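Local coordinates for protein beta-L-arabinobiosidase (Bacteroides thetaiotaomicron, PDB 5MQR) that probably hydrolyses glycosidic linkages in plant pectin, as a beta-L-arabinobiosidase, at residues His29-Glu34 with Gly342-Thr347. Residues are numbered along the deposited sequence; the frame is centred on the assembly and turned at random.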
loop_
_atom_site.group_PDB
_atom_site.type_symbol
_atom_site.label_atom_id
_atom_site.label_comp_id
_atom_site.label_asym_id
_atom_site.label_seq_id
_atom_site.Cartn_x
_atom_site.Cartn_y
_atom_site.Cartn_z
ATOM N N HIS A 29 -2.048 -23.041 -0.243
ATOM C CA HIS A 29 -3.038 -22.998 0.835
ATOM C C HIS A 29 -3.462 -21.563 1.127
ATOM O O HIS A 29 -2.763 -20.603 0.753
ATOM C CB HIS A 29 -2.532 -23.697 2.108
ATOM C CG HIS A 29 -1.304 -23.083 2.711
ATOM N ND1 HIS A 29 -0.083 -23.038 2.060
ATOM C CD2 HIS A 29 -1.103 -22.501 3.917
ATOM C CE1 HIS A 29 0.805 -22.432 2.831
ATOM N NE2 HIS A 29 0.215 -22.109 3.969
ATOM N N TYR A 30 -4.632 -21.429 1.748
ATOM C CA TYR A 30 -5.196 -20.135 2.111
ATOM C C TYR A 30 -5.327 -20.049 3.620
ATOM O O TYR A 30 -5.998 -20.875 4.219
ATOM C CB TYR A 30 -6.566 -19.967 1.475
ATOM C CG TYR A 30 -7.313 -18.699 1.867
ATOM C CD1 TYR A 30 -6.884 -17.443 1.434
ATOM C CD2 TYR A 30 -8.480 -18.759 2.652
ATOM C CE1 TYR A 30 -7.584 -16.282 1.768
ATOM C CE2 TYR A 30 -9.185 -17.605 2.982
ATOM C CZ TYR A 30 -8.736 -16.370 2.536
ATOM O OH TYR A 30 -9.418 -15.223 2.888
ATOM N N THR A 31 -4.690 -19.033 4.205
ATOM C CA THR A 31 -4.725 -18.759 5.631
ATOM C C THR A 31 -5.453 -17.451 5.969
ATOM O O THR A 31 -5.539 -17.088 7.139
ATOM C CB THR A 31 -3.300 -18.643 6.186
ATOM O OG1 THR A 31 -2.630 -17.547 5.542
ATOM C CG2 THR A 31 -2.523 -19.947 5.989
ATOM N N GLY A 32 -5.969 -16.729 4.977
ATOM C CA GLY A 32 -6.774 -15.555 5.255
ATOM C C GLY A 32 -8.009 -15.949 6.046
ATOM O O GLY A 32 -8.434 -17.125 6.046
ATOM N N LYS A 33 -8.583 -14.978 6.740
ATOM C CA LYS A 33 -9.822 -15.221 7.495
ATOM C C LYS A 33 -11.074 -14.752 6.777
ATOM O O LYS A 33 -12.160 -15.030 7.234
ATOM C CB LYS A 33 -9.702 -14.629 8.911
ATOM C CG LYS A 33 -9.296 -15.711 9.908
ATOM C CD LYS A 33 -7.987 -15.478 10.651
ATOM C CE LYS A 33 -7.367 -16.834 11.064
ATOM N NZ LYS A 33 -6.933 -16.820 12.490
ATOM N N GLU A 34 -10.907 -14.099 5.633
ATOM C CA GLU A 34 -12.023 -13.591 4.832
ATOM C C GLU A 34 -12.742 -14.732 4.153
ATOM O O GLU A 34 -12.105 -15.590 3.525
ATOM C CB GLU A 34 -11.527 -12.542 3.831
ATOM C CG GLU A 34 -10.915 -11.327 4.563
ATOM C CD GLU A 34 -10.193 -10.344 3.641
ATOM O OE1 GLU A 34 -9.124 -10.692 3.053
ATOM O OE2 GLU A 34 -10.712 -9.198 3.504
ATOM N N GLY A 342 3.652 -17.620 -3.758
ATOM C CA GLY A 342 3.034 -18.667 -4.562
ATOM C C GLY A 342 2.549 -19.905 -3.811
ATOM O O GLY A 342 2.065 -20.841 -4.443
ATOM N N LEU A 343 2.666 -19.915 -2.475
ATOM C CA LEU A 343 2.179 -21.024 -1.669
ATOM C C LEU A 343 1.111 -20.574 -0.691
ATOM O O LEU A 343 0.011 -21.077 -0.737
ATOM C CB LEU A 343 3.333 -21.711 -0.959
ATOM C CG LEU A 343 4.251 -22.508 -1.883
ATOM C CD1 LEU A 343 5.366 -23.140 -1.048
ATOM C CD2 LEU A 343 3.515 -23.589 -2.677
ATOM N N GLU A 344 1.429 -19.630 0.186
ATOM C CA GLU A 344 0.454 -19.096 1.145
ATOM C C GLU A 344 -0.342 -17.927 0.588
ATOM O O GLU A 344 0.219 -16.905 0.256
ATOM C CB GLU A 344 1.143 -18.635 2.431
ATOM C CG GLU A 344 0.186 -18.179 3.545
ATOM C CD GLU A 344 0.905 -17.632 4.773
ATOM O OE1 GLU A 344 2.152 -17.555 4.770
ATOM O OE2 GLU A 344 0.231 -17.228 5.739
ATOM N N TYR A 345 -1.656 -18.077 0.536
ATOM C CA TYR A 345 -2.537 -17.015 0.098
ATOM C C TYR A 345 -3.223 -16.462 1.307
ATOM O O TYR A 345 -3.653 -17.219 2.169
ATOM C CB TYR A 345 -3.542 -17.536 -0.927
ATOM C CG TYR A 345 -2.898 -17.730 -2.282
ATOM C CD1 TYR A 345 -2.162 -18.873 -2.570
ATOM C CD2 TYR A 345 -3.001 -16.754 -3.270
ATOM C CE1 TYR A 345 -1.564 -19.044 -3.795
ATOM C CE2 TYR A 345 -2.393 -16.916 -4.501
ATOM C CZ TYR A 345 -1.686 -18.072 -4.762
ATOM O OH TYR A 345 -1.084 -18.256 -5.997
ATOM N N THR A 346 -3.294 -15.139 1.382
ATOM C CA THR A 346 -3.682 -14.458 2.611
ATOM C C THR A 346 -4.833 -13.484 2.486
ATOM O O THR A 346 -5.287 -12.998 3.498
ATOM C CB THR A 346 -2.471 -13.675 3.189
ATOM O OG1 THR A 346 -2.049 -12.686 2.254
ATOM C CG2 THR A 346 -1.301 -14.623 3.436
ATOM N N THR A 347 -5.301 -13.188 1.272
ATOM C CA THR A 347 -6.375 -12.214 1.050
ATOM C C THR A 347 -7.526 -12.820 0.230
ATOM O O THR A 347 -7.361 -13.850 -0.444
ATOM C CB THR A 347 -5.845 -10.970 0.272
ATOM O OG1 THR A 347 -5.445 -11.343 -1.058
ATOM C CG2 THR A 347 -4.653 -10.328 1.006
HETATM O O HOH W 1 -7.847 -12.586 4.455
#
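His29 lays one face of its imidazole over the backbone of Glu344, whose CA sits 4.1 Å from the ring centroid in a CH-pi contact offset toward the rim. The ring gets there because CG stands between the backbone N and the carbonyl carbon (chi1 62°); ND1 is held by Arg27 O. Beneath it the main chains run parallel: His29 N donates to Leu343 O (2.9 Å), Tyr345 N to His29 O (2.8 Å) and Thr31 N to Tyr345 O. This two-stranded parallel ladder ties the start of the N-terminal beta-propeller family region to the BNR repeat-like region, some 300 residues on, beside strand 334-339. Tyr345 and Tyr30 share the face away from His29 and Glu344, Tyr30 CD1 meeting Tyr345 CB at 4.1 Å and Tyr30 CE1 reaching Thr347 O at 3.3 Å, while the Tyr345 hydroxyl bonds to Tyr268. Farther out, the Tyr30 hydroxyl donates to Glu34 O at 2.8 Å, in the carbonyl plane on a lone pair, and Gly32 N lies over the ring centre. An alanine here would probably leave Glu34 O without this donor and open a gap beside Tyr345 CB and Thr347 O. A water donates to both Glu34 OE1 and Thr346 O, bridging the segments. On the His29 side, Thr31 OG1 donates to the anti lone pair of Glu344 OE2 (2.9 Å).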